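Local coordinates for congerin-1 (Conger myriaster, PDB 1C1L), which binds beta-galactosides such as lactose as a homodimeric galectin of the conger eel, though its physiological function is not yet known, at residues Ile24-Val33 with His45-Gly53; Thr73-Leu82 with Ile103-Arg114. All coordinates share one frame; numbering follows the deposited sequence. Where two conformers were deposited one is given.

Interaction 1 (Ile24-Val33 with His45-Gly53); sequences INNSPQRFSV and HLDHRFNYG. With GAL (beta-D-galactopyranose), chain B; BGC (beta-D-glucopyranose), chain C.
R30 and D47 meet on the sugar-binding face of an antiparallel hairpin. D47 OD2 accepts twice: R30 NH1 comes in at 2.8 Å from one face of the carboxylate and R49 NE, at 2.9 Å, from the other, each with the oxygen in its own guanidinium plane. The other oxygen, OD1, accepts a hydrogen bond from a water that also bonds S32 OG. N34 bonds both S32 OG and H45 ND1. R30 reaches D47 with CG in the cramped slot between backbone N and carbonyl carbon (chi1 60°) and an extended chain beyond; its CD lies over the face of the Y52 ring, 3.9 Å from the centroid, with an off-centre cation-pi contact alongside. Galactose O4 then gathers R30 NH1, R49 NH2 and, at 2.7 Å, H45 NE2, while R30 also donates through both NH1 and NH2 to O3. R49 NH1 reaches glucose O3 at 2.8 Å and has a salt bridge to D55.

Paired backbone bonds tie F31 to H48 and V33 to L46. Where the chain turns a corner at F50 and N51, Q29 O accepts from both their backbone nitrogens, and P28 CG sits over the F50 ring. The shared carboxylate oxygen probably offsets the two positive charges, R30 NH1 and R49 NH2 being 3.7 Å apart, and fixes both guanidiniums towards O4, which suits a pocket that reads this axial hydroxyl of galactose.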
loop_
_atom_site.group_PDB
_atom_site.type_symbol
_atom_site.label_atom_id
_atom_site.label_comp_id
_atom_site.label_asym_id
_atom_site.label_seq_id
_atom_site.Cartn_x
_atom_site.Cartn_y
_atom_site.Cartn_z
ATOM N N ILE A 24 6.404 14.581 6.317
ATOM C CA ILE A 24 6.532 15.791 5.525
ATOM C C ILE A 24 8.004 16.184 5.578
ATOM O O ILE A 24 8.645 16.052 6.627
ATOM C CB ILE A 24 5.629 16.891 6.131
ATOM C CG1 ILE A 24 4.175 16.442 6.095
ATOM C CG2 ILE A 24 5.759 18.178 5.339
ATOM C CD1 ILE A 24 3.306 17.138 7.155
ATOM N N ASN A 25 8.575 16.658 4.488
ATOM C CA ASN A 25 9.959 17.107 4.476
ATOM C C ASN A 25 10.147 18.297 5.393
ATOM O O ASN A 25 9.204 19.003 5.783
ATOM C CB ASN A 25 10.428 17.587 3.118
ATOM C CG ASN A 25 10.461 16.540 2.028
ATOM O OD1 ASN A 25 10.233 15.357 2.247
ATOM N ND2 ASN A 25 10.713 16.904 0.786
ATOM N N ASN A 26 11.382 18.519 5.788
ATOM C CA ASN A 26 11.716 19.775 6.451
ATOM C C ASN A 26 11.734 20.829 5.358
ATOM O O ASN A 26 11.872 20.504 4.173
ATOM C CB ASN A 26 13.077 19.708 7.096
ATOM C CG ASN A 26 13.135 18.616 8.151
ATOM O OD1 ASN A 26 14.076 17.837 8.181
ATOM N ND2 ASN A 26 12.154 18.470 9.013
ATOM N N SER A 27 11.542 22.090 5.735
ATOM C CA SER A 27 11.460 23.209 4.799
ATOM C C SER A 27 10.573 22.953 3.564
ATOM O O SER A 27 10.994 23.144 2.419
ATOM C CB SER A 27 12.885 23.562 4.399
ATOM O OG SER A 27 13.623 23.658 5.612
ATOM N N PRO A 28 9.341 22.475 3.721
ATOM C CA PRO A 28 8.461 22.164 2.614
ATOM C C PRO A 28 7.835 23.372 1.940
ATOM O O PRO A 28 7.588 24.417 2.536
ATOM C CB PRO A 28 7.436 21.252 3.217
ATOM C CG PRO A 28 7.234 21.900 4.564
ATOM C CD PRO A 28 8.608 22.393 4.974
ATOM N N GLN A 29 7.556 23.234 0.663
ATOM C CA GLN A 29 6.698 24.179 -0.035
ATOM C C GLN A 29 5.284 23.645 0.088
ATOM O O GLN A 29 4.409 24.314 0.635
ATOM C CB GLN A 29 7.103 24.267 -1.481
ATOM C CG GLN A 29 8.278 25.182 -1.700
ATOM C CD GLN A 29 8.532 25.410 -3.177
ATOM O OE1 GLN A 29 8.843 24.495 -3.935
ATOM N NE2 GLN A 29 8.381 26.623 -3.662
ATOM N N ARG A 30 5.053 22.409 -0.389
ATOM C CA ARG A 30 3.729 21.817 -0.381
ATOM C C ARG A 30 3.818 20.343 -0.714
ATOM O O ARG A 30 4.850 19.913 -1.234
ATOM C CB ARG A 30 2.825 22.470 -1.435
ATOM C CG ARG A 30 3.347 22.337 -2.876
ATOM C CD ARG A 30 2.413 23.141 -3.749
ATOM N NE ARG A 30 2.826 23.137 -5.142
ATOM C CZ ARG A 30 2.001 22.858 -6.152
ATOM N NH1 ARG A 30 0.719 22.549 -5.967
ATOM N NH2 ARG A 30 2.479 22.882 -7.389
ATOM N N PHE A 31 2.781 19.577 -0.395
ATOM C CA PHE A 31 2.711 18.206 -0.874
ATOM C C PHE A 31 1.241 17.837 -1.069
ATOM O O PHE A 31 0.348 18.388 -0.409
ATOM C CB PHE A 31 3.366 17.209 0.117
ATOM C CG PHE A 31 2.517 16.807 1.308
ATOM C CD1 PHE A 31 2.428 17.656 2.411
ATOM C CD2 PHE A 31 1.783 15.614 1.266
ATOM C CE1 PHE A 31 1.599 17.308 3.475
ATOM C CE2 PHE A 31 0.960 15.281 2.336
ATOM C CZ PHE A 31 0.863 16.124 3.438
ATOM N N SER A 32 0.963 16.922 -1.992
ATOM C CA SER A 32 -0.392 16.483 -2.224
ATOM C C SER A 32 -0.588 14.980 -2.192
ATOM O O SER A 32 0.319 14.193 -2.460
ATOM C CB SER A 32 -0.875 16.998 -3.565
ATOM O OG SER A 32 0.034 16.664 -4.611
ATOM N N VAL A 33 -1.816 14.646 -1.838
ATOM C CA VAL A 33 -2.307 13.278 -1.903
ATOM C C VAL A 33 -3.230 13.317 -3.108
ATOM O O VAL A 33 -4.108 14.184 -3.223
ATOM C CB VAL A 33 -3.131 12.893 -0.660
ATOM C CG1 VAL A 33 -3.683 11.490 -0.823
ATOM C CG2 VAL A 33 -2.248 12.968 0.581
ATOM N N HIS A 45 -7.270 15.869 -5.528
ATOM C CA HIS A 45 -5.915 16.358 -5.367
ATOM C C HIS A 45 -6.033 17.136 -4.073
ATOM O O HIS A 45 -6.771 18.126 -4.031
ATOM C CB HIS A 45 -5.539 17.295 -6.518
ATOM C CG HIS A 45 -4.258 18.101 -6.320
ATOM N ND1 HIS A 45 -2.997 17.718 -6.407
ATOM C CD2 HIS A 45 -4.243 19.462 -6.106
ATOM C CE1 HIS A 45 -2.221 18.758 -6.251
ATOM N NE2 HIS A 45 -2.981 19.800 -6.065
ATOM N N LEU A 46 -5.347 16.734 -3.006
ATOM C CA LEU A 46 -5.441 17.380 -1.711
ATOM C C LEU A 46 -4.071 17.955 -1.439
ATOM O O LEU A 46 -3.132 17.218 -1.118
ATOM C CB LEU A 46 -5.820 16.334 -0.656
ATOM C CG LEU A 46 -5.763 16.777 0.813
ATOM C CD1 LEU A 46 -6.839 17.803 1.099
ATOM C CD2 LEU A 46 -5.920 15.572 1.698
ATOM N N ASP A 47 -3.933 19.266 -1.601
ATOM C CA ASP A 47 -2.653 19.935 -1.503
ATOM C C ASP A 47 -2.491 20.736 -0.210
ATOM O O ASP A 47 -3.310 21.610 0.097
ATOM C CB ASP A 47 -2.517 20.842 -2.735
ATOM C CG ASP A 47 -1.097 21.208 -3.124
ATOM O OD1 ASP A 47 -0.148 20.495 -2.822
ATOM O OD2 ASP A 47 -0.939 22.233 -3.760
ATOM N N HIS A 48 -1.511 20.379 0.623
ATOM C CA HIS A 48 -1.191 21.143 1.820
ATOM C C HIS A 48 -0.049 22.057 1.454
ATOM O O HIS A 48 1.062 21.603 1.179
ATOM C CB HIS A 48 -0.748 20.249 2.995
ATOM C CG HIS A 48 -1.922 19.634 3.751
ATOM N ND1 HIS A 48 -2.627 18.587 3.382
ATOM C CD2 HIS A 48 -2.473 20.069 4.938
ATOM C CE1 HIS A 48 -3.569 18.354 4.245
ATOM N NE2 HIS A 48 -3.478 19.253 5.188
ATOM N N ARG A 49 -0.343 23.347 1.387
ATOM C CA ARG A 49 0.636 24.346 1.008
ATOM C C ARG A 49 1.119 25.076 2.244
ATOM O O ARG A 49 0.367 25.795 2.917
ATOM C CB ARG A 49 0.010 25.339 0.025
ATOM C CG ARG A 49 -0.518 24.674 -1.229
ATOM C CD ARG A 49 -1.153 25.688 -2.149
ATOM N NE ARG A 49 -1.453 25.013 -3.393
ATOM C CZ ARG A 49 -1.960 25.568 -4.484
ATOM N NH1 ARG A 49 -2.266 26.855 -4.512
ATOM N NH2 ARG A 49 -2.177 24.809 -5.550
ATOM N N PHE A 50 2.384 24.841 2.547
ATOM C CA PHE A 50 3.034 25.437 3.697
ATOM C C PHE A 50 3.504 26.843 3.353
ATOM O O PHE A 50 2.952 27.826 3.844
ATOM C CB PHE A 50 4.230 24.579 4.134
ATOM C CG PHE A 50 3.789 23.229 4.662
ATOM C CD1 PHE A 50 3.434 22.212 3.772
ATOM C CD2 PHE A 50 3.725 23.024 6.039
ATOM C CE1 PHE A 50 3.009 20.985 4.269
ATOM C CE2 PHE A 50 3.297 21.789 6.527
ATOM C CZ PHE A 50 2.941 20.774 5.643
ATOM N N ASN A 51 4.448 26.943 2.435
ATOM C CA ASN A 51 5.083 28.208 2.104
ATOM C C ASN A 51 5.154 28.179 0.600
ATOM O O ASN A 51 6.064 27.629 -0.038
ATOM C CB ASN A 51 6.469 28.246 2.755
ATOM C CG ASN A 51 7.358 29.380 2.262
ATOM O OD1 ASN A 51 6.873 30.380 1.734
ATOM N ND2 ASN A 51 8.680 29.290 2.381
ATOM N N TYR A 52 4.087 28.682 0.017
ATOM C CA TYR A 52 3.950 28.620 -1.412
ATOM C C TYR A 52 3.440 29.966 -1.884
ATOM O O TYR A 52 2.273 30.146 -2.233
ATOM C CB TYR A 52 2.994 27.469 -1.728
ATOM C CG TYR A 52 2.850 27.204 -3.213
ATOM C CD1 TYR A 52 3.950 26.724 -3.919
ATOM C CD2 TYR A 52 1.637 27.421 -3.860
ATOM C CE1 TYR A 52 3.842 26.448 -5.274
ATOM C CE2 TYR A 52 1.514 27.154 -5.219
ATOM C CZ TYR A 52 2.626 26.661 -5.911
ATOM O OH TYR A 52 2.519 26.339 -7.243
ATOM N N GLY A 53 4.356 30.923 -1.927
ATOM C CA GLY A 53 4.034 32.287 -2.323
ATOM C C GLY A 53 2.923 32.878 -1.472
ATOM O O GLY A 53 3.022 32.925 -0.245
HETATM C C1 GAL B . -2.258 24.897 -9.191
HETATM C C2 GAL B . -0.951 24.132 -8.979
HETATM C C3 GAL B . -1.171 22.629 -9.166
HETATM C C4 GAL B . -2.349 22.139 -8.305
HETATM C C5 GAL B . -3.571 23.016 -8.544
HETATM C C6 GAL B . -4.731 22.641 -7.646
HETATM O O2 GAL B . 0.011 24.593 -9.919
HETATM O O3 GAL B . 0.018 21.945 -8.805
HETATM O O4 GAL B . -1.965 22.188 -6.939
HETATM O O5 GAL B . -3.258 24.410 -8.305
HETATM O O6 GAL B . -5.857 23.432 -7.934
HETATM C C2 BGC C . -4.467 29.106 -8.334
HETATM C C3 BGC C . -3.360 28.090 -8.006
HETATM C C4 BGC C . -3.203 27.116 -9.160
HETATM C C5 BGC C . -2.940 27.896 -10.458
HETATM C C6 BGC C . -2.790 26.991 -11.663
HETATM C C1 BGC C . -4.200 29.775 -9.681
HETATM O O1 BGC C . -5.268 30.569 -10.023
HETATM O O2 BGC C . -4.514 30.093 -7.314
HETATM O O3 BGC C . -3.699 27.392 -6.824
HETATM O O4 BGC C . -2.081 26.231 -8.894
HETATM O O5 BGC C . -4.056 28.768 -10.699
HETATM O O6 BGC C . -3.952 26.205 -11.877
HETATM O O HOH W 1 9.448 26.580 3.261
HETATM O O HOH W 2 7.507 28.832 -2.059
HETATM O O HOH W 3 -2.002 16.896 1.378
HETATM O O HOH W 4 1.473 19.075 -4.829
#

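Interaction 2 (Thr73-Leu82 with Ile103-Arg114); sequences TEQRSTNFTL and ILDGPNLEFPNR. With BGC (beta-D-glucopyranose), chain C; GAL (beta-D-galactopyranose), chain B.
R114 extends its side chain up to the backbone of T73 and presents the edge of its guanidinium to the carbonyl. NH2 lies on a lone pair of T73 O at 2.7 Å, with an almost straight N-H (168°); NH1 adds a weak bond to the same oxygen. F111, from the strand just before it, lies against the guanidinium, its CZ 3.4 Å above the centre of one face, and NH1 has further partners in N62 and S63, so the group is held flat and edge-on.

The extended Q75 side chain crosses F111 at a slant, amide and ring planes 61° apart, with CG 4.1 Å from F111 CE1. The amide nitrogen faces P112, NE2 to CD 3.6 Å, while OE1 is joined through a water to E110 O.

The strands 75-77 and 108-112 run antiparallel but do not pair: their axes are 9.3 Å apart, and they are the edge strands of the two opposed sheets of the galectin beta-sandwich, so side chains and water fill the gap. E74 points the other way, to the sugar. Its OE2 accepts from glucose O3 and galactose O6, and R76 turns NE and NH2 to OE1 in a salt bridge, both bonding that one oxygen.

Further along, S77 OG accepts from N79 N in an ST turn and meets the L109 methyl CD2. N79 and P107 pass alongside one another, running opposite ways, ND2 against CB. T81 heads for the P107 ring, OG1 and CG2 both close to CD, and OG1, placed between backbone N and carbonyl carbon by its chi1 of 58°, comes to 3.3 Å from G106 CA. A water ties that hydroxyl to L104 O in the type II turn 103-106, and L82 CD2 packs on I103 CG2.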
loop_
_atom_site.group_PDB
_atom_site.type_symbol
_atom_site.label_atom_id
_atom_site.label_comp_id
_atom_site.label_asym_id
_atom_site.label_seq_id
_atom_site.Cartn_x
_atom_site.Cartn_y
_atom_site.Cartn_z
ATOM N N THR A 73 -12.461 23.997 -10.287
ATOM C CA THR A 73 -12.674 24.890 -9.158
ATOM C C THR A 73 -12.024 24.412 -7.865
ATOM O O THR A 73 -12.290 23.339 -7.346
ATOM C CB THR A 73 -14.203 25.053 -8.933
ATOM O OG1 THR A 73 -14.716 25.519 -10.183
ATOM C CG2 THR A 73 -14.567 26.010 -7.797
ATOM N N GLU A 74 -11.114 25.227 -7.348
ATOM C CA GLU A 74 -10.496 24.955 -6.069
ATOM C C GLU A 74 -11.450 25.188 -4.917
ATOM O O GLU A 74 -12.329 26.062 -4.957
ATOM C CB GLU A 74 -9.306 25.860 -5.835
ATOM C CG GLU A 74 -8.241 25.660 -6.883
ATOM C CD GLU A 74 -6.979 26.478 -6.656
ATOM O OE1 GLU A 74 -7.012 27.476 -5.946
ATOM O OE2 GLU A 74 -5.950 26.110 -7.198
ATOM N N GLN A 75 -11.346 24.315 -3.923
ATOM C CA GLN A 75 -11.964 24.522 -2.635
ATOM C C GLN A 75 -10.764 24.603 -1.696
ATOM O O GLN A 75 -9.807 23.831 -1.762
ATOM C CB GLN A 75 -12.887 23.367 -2.265
ATOM C CG GLN A 75 -14.102 23.399 -3.199
ATOM C CD GLN A 75 -15.293 22.625 -2.662
ATOM O OE1 GLN A 75 -15.348 22.335 -1.469
ATOM N NE2 GLN A 75 -16.300 22.319 -3.461
ATOM N N ARG A 76 -10.742 25.646 -0.885
ATOM C CA ARG A 76 -9.640 25.963 0.013
ATOM C C ARG A 76 -10.072 25.941 1.455
ATOM O O ARG A 76 -11.247 26.180 1.766
ATOM C CB ARG A 76 -9.085 27.341 -0.281
ATOM C CG ARG A 76 -8.402 27.355 -1.631
ATOM C CD ARG A 76 -8.102 28.756 -2.095
ATOM N NE ARG A 76 -7.236 28.669 -3.257
ATOM C CZ ARG A 76 -5.957 29.013 -3.165
ATOM N NH1 ARG A 76 -5.471 29.450 -2.012
ATOM N NH2 ARG A 76 -5.138 28.879 -4.207
ATOM N N SER A 77 -9.112 25.682 2.323
ATOM C CA SER A 77 -9.347 25.742 3.747
ATOM C C SER A 77 -8.084 26.297 4.365
ATOM O O SER A 77 -6.984 25.996 3.893
ATOM C CB SER A 77 -9.607 24.349 4.326
ATOM O OG SER A 77 -9.786 24.402 5.744
ATOM N N THR A 78 -8.184 27.106 5.424
ATOM C CA THR A 78 -6.991 27.475 6.159
ATOM C C THR A 78 -7.030 26.839 7.541
ATOM O O THR A 78 -6.407 27.305 8.498
ATOM C CB THR A 78 -6.864 28.996 6.294
ATOM O OG1 THR A 78 -8.090 29.483 6.850
ATOM C CG2 THR A 78 -6.427 29.589 4.971
ATOM N N ASN A 79 -7.807 25.772 7.732
ATOM C CA ASN A 79 -7.831 25.071 9.008
ATOM C C ASN A 79 -6.695 24.053 8.850
ATOM O O ASN A 79 -6.895 22.876 8.548
ATOM C CB ASN A 79 -9.192 24.403 9.188
ATOM C CG ASN A 79 -9.363 23.946 10.630
ATOM O OD1 ASN A 79 -8.458 24.110 11.443
ATOM N ND2 ASN A 79 -10.504 23.404 11.018
ATOM N N PHE A 80 -5.477 24.574 8.954
ATOM C CA PHE A 80 -4.272 23.823 8.618
ATOM C C PHE A 80 -3.573 23.294 9.861
ATOM O O PHE A 80 -3.199 24.079 10.730
ATOM C CB PHE A 80 -3.387 24.770 7.836
ATOM C CG PHE A 80 -2.221 24.147 7.085
ATOM C CD1 PHE A 80 -1.011 23.875 7.732
ATOM C CD2 PHE A 80 -2.344 23.932 5.712
ATOM C CE1 PHE A 80 0.075 23.403 6.992
ATOM C CE2 PHE A 80 -1.250 23.461 4.979
ATOM C CZ PHE A 80 -0.038 23.205 5.617
ATOM N N THR A 81 -3.366 21.982 9.989
ATOM C CA THR A 81 -2.814 21.437 11.217
ATOM C C THR A 81 -1.518 20.647 11.066
ATOM O O THR A 81 -0.977 20.152 12.063
ATOM C CB THR A 81 -3.923 20.557 11.903
ATOM O OG1 THR A 81 -4.318 19.540 10.982
ATOM C CG2 THR A 81 -5.154 21.368 12.305
ATOM N N LEU A 82 -1.011 20.469 9.845
ATOM C CA LEU A 82 0.221 19.709 9.679
ATOM C C LEU A 82 1.426 20.627 9.852
ATOM O O LEU A 82 1.327 21.852 9.711
ATOM C CB LEU A 82 0.248 19.030 8.296
ATOM C CG LEU A 82 -0.904 18.079 7.921
ATOM C CD1 LEU A 82 -0.566 17.370 6.614
ATOM C CD2 LEU A 82 -1.110 17.024 9.004
ATOM N N ILE A 103 -8.238 14.239 8.509
ATOM C CA ILE A 103 -6.835 14.423 8.811
ATOM C C ILE A 103 -6.629 14.107 10.289
ATOM O O ILE A 103 -7.365 14.568 11.169
ATOM C CB ILE A 103 -6.440 15.876 8.471
ATOM C CG1 ILE A 103 -6.659 16.098 6.983
ATOM C CG2 ILE A 103 -4.980 16.138 8.839
ATOM C CD1 ILE A 103 -6.619 17.578 6.586
ATOM N N LEU A 104 -5.677 13.231 10.585
ATOM C CA LEU A 104 -5.421 12.839 11.958
ATOM C C LEU A 104 -4.963 14.049 12.746
ATOM O O LEU A 104 -4.025 14.736 12.341
ATOM C CB LEU A 104 -4.356 11.778 12.009
ATOM C CG LEU A 104 -3.989 11.261 13.382
ATOM C CD1 LEU A 104 -5.151 10.478 13.971
ATOM C CD2 LEU A 104 -2.730 10.432 13.244
ATOM N N ASP A 105 -5.631 14.242 13.877
ATOM C CA ASP A 105 -5.491 15.397 14.760
ATOM C C ASP A 105 -5.823 16.730 14.101
ATOM O O ASP A 105 -5.518 17.807 14.615
ATOM C CB ASP A 105 -4.056 15.451 15.321
ATOM C CG ASP A 105 -3.681 14.248 16.171
ATOM O OD1 ASP A 105 -4.499 13.798 16.972
ATOM O OD2 ASP A 105 -2.559 13.761 16.023
ATOM N N GLY A 106 -6.531 16.662 12.982
ATOM C CA GLY A 106 -6.890 17.828 12.229
ATOM C C GLY A 106 -8.356 17.808 11.872
ATOM O O GLY A 106 -9.148 17.121 12.517
ATOM N N PRO A 107 -8.758 18.587 10.883
ATOM C CA PRO A 107 -10.142 18.672 10.477
ATOM C C PRO A 107 -10.604 17.516 9.610
ATOM O O PRO A 107 -9.855 16.682 9.070
ATOM C CB PRO A 107 -10.198 20.026 9.805
ATOM C CG PRO A 107 -8.873 20.053 9.073
ATOM C CD PRO A 107 -7.916 19.519 10.135
ATOM N N ASN A 108 -11.912 17.518 9.494
ATOM C CA ASN A 108 -12.597 16.640 8.585
ATOM C C ASN A 108 -13.080 17.579 7.505
ATOM O O ASN A 108 -13.638 18.647 7.799
ATOM C CB ASN A 108 -13.777 15.965 9.260
ATOM C CG ASN A 108 -13.290 15.084 10.390
ATOM O OD1 ASN A 108 -13.857 15.058 11.474
ATOM N ND2 ASN A 108 -12.213 14.332 10.245
ATOM N N LEU A 109 -12.817 17.257 6.251
ATOM C CA LEU A 109 -13.224 18.082 5.121
ATOM C C LEU A 109 -14.053 17.232 4.177
ATOM O O LEU A 109 -14.021 16.002 4.255
ATOM C CB LEU A 109 -11.998 18.626 4.378
ATOM C CG LEU A 109 -11.022 19.490 5.178
ATOM C CD1 LEU A 109 -9.722 19.716 4.432
ATOM C CD2 LEU A 109 -11.714 20.802 5.478
ATOM N N GLU A 110 -14.861 17.835 3.314
ATOM C CA GLU A 110 -15.624 17.120 2.306
ATOM C C GLU A 110 -15.283 17.774 0.997
ATOM O O GLU A 110 -14.918 18.953 0.975
ATOM C CB GLU A 110 -17.102 17.264 2.480
ATOM C CG GLU A 110 -17.582 16.499 3.688
ATOM C CD GLU A 110 -19.029 16.748 4.076
ATOM O OE1 GLU A 110 -19.745 17.480 3.393
ATOM O OE2 GLU A 110 -19.445 16.198 5.087
ATOM N N PHE A 111 -15.409 17.017 -0.074
ATOM C CA PHE A 111 -15.141 17.539 -1.401
ATOM C C PHE A 111 -16.082 16.796 -2.338
ATOM O O PHE A 111 -16.326 15.613 -2.081
ATOM C CB PHE A 111 -13.676 17.273 -1.778
ATOM C CG PHE A 111 -13.265 17.873 -3.117
ATOM C CD1 PHE A 111 -13.067 19.250 -3.243
ATOM C CD2 PHE A 111 -13.083 17.040 -4.221
ATOM C CE1 PHE A 111 -12.695 19.787 -4.481
ATOM C CE2 PHE A 111 -12.712 17.586 -5.452
ATOM C CZ PHE A 111 -12.518 18.956 -5.580
ATOM N N PRO A 112 -16.673 17.361 -3.394
ATOM C CA PRO A 112 -17.560 16.627 -4.273
ATOM C C PRO A 112 -16.863 15.499 -5.009
ATOM O O PRO A 112 -15.681 15.570 -5.346
ATOM C CB PRO A 112 -18.138 17.673 -5.208
ATOM C CG PRO A 112 -17.152 18.809 -5.156
ATOM C CD PRO A 112 -16.656 18.784 -3.721
ATOM N N ASN A 113 -17.622 14.444 -5.259
ATOM C CA ASN A 113 -17.154 13.360 -6.101
ATOM C C ASN A 113 -17.659 13.817 -7.459
ATOM O O ASN A 113 -18.739 13.471 -7.948
ATOM C CB ASN A 113 -17.799 12.036 -5.691
ATOM C CG ASN A 113 -17.358 10.829 -6.504
ATOM O OD1 ASN A 113 -16.795 10.949 -7.599
ATOM N ND2 ASN A 113 -17.566 9.611 -6.034
ATOM N N ARG A 114 -16.857 14.648 -8.110
ATOM C CA ARG A 114 -17.219 15.273 -9.377
ATOM C C ARG A 114 -17.516 14.338 -10.536
ATOM O O ARG A 114 -18.396 14.591 -11.362
ATOM C CB ARG A 114 -16.097 16.234 -9.757
ATOM C CG ARG A 114 -16.099 17.416 -8.803
ATOM C CD ARG A 114 -14.935 18.351 -9.052
ATOM N NE ARG A 114 -15.103 19.595 -8.316
ATOM C CZ ARG A 114 -14.145 20.524 -8.224
ATOM N NH1 ARG A 114 -12.931 20.374 -8.753
ATOM N NH2 ARG A 114 -14.419 21.625 -7.534
HETATM C C2 BGC C . -4.467 29.106 -8.334
HETATM C C3 BGC C . -3.360 28.090 -8.006
HETATM C C4 BGC C . -3.203 27.116 -9.160
HETATM C C5 BGC C . -2.940 27.896 -10.458
HETATM C C6 BGC C . -2.790 26.991 -11.663
HETATM C C1 BGC C . -4.200 29.775 -9.681
HETATM O O1 BGC C . -5.268 30.569 -10.023
HETATM O O2 BGC C . -4.514 30.093 -7.314
HETATM O O3 BGC C . -3.699 27.392 -6.824
HETATM O O4 BGC C . -2.081 26.231 -8.894
HETATM O O5 BGC C . -4.056 28.768 -10.699
HETATM O O6 BGC C . -3.952 26.205 -11.877
HETATM C C1 GAL B . -2.258 24.897 -9.191
HETATM C C2 GAL B . -0.951 24.132 -8.979
HETATM C C3 GAL B . -1.171 22.629 -9.166
HETATM C C4 GAL B . -2.349 22.139 -8.305
HETATM C C5 GAL B . -3.571 23.016 -8.544
HETATM C C6 GAL B . -4.731 22.641 -7.646
HETATM O O2 GAL B . 0.011 24.593 -9.919
HETATM O O3 GAL B . 0.018 21.945 -8.805
HETATM O O4 GAL B . -1.965 22.188 -6.939
HETATM O O5 GAL B . -3.258 24.410 -8.305
HETATM O O6 GAL B . -5.857 23.432 -7.934
HETATM O O HOH W 5 -13.931 21.777 1.046
HETATM O O HOH W 6 -3.021 17.341 12.397
#

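How the interactions relate
Interaction 1 comes first along the chain and closes before interaction 2 opens; their centres are 14 Å apart. Both reach the sheet of strands 75-77, 55-64, 41-52, 30-35 and 122-127: the hairpin of interaction 1 lies within it, while interaction 2 ties its edge strand 75-77 to strand 108-112 at the edge of the other sheet. They also touch directly. F80 meets F50 and H48 edge-to-face, and R49 NH1 lies 3.5 Å from R76 NH2, with D55 forming salt bridges to both arginines. Lactose is shared: R30, H45 and R49 hold it from one contact and E74 from the other, so both contacts contribute to a single pocket.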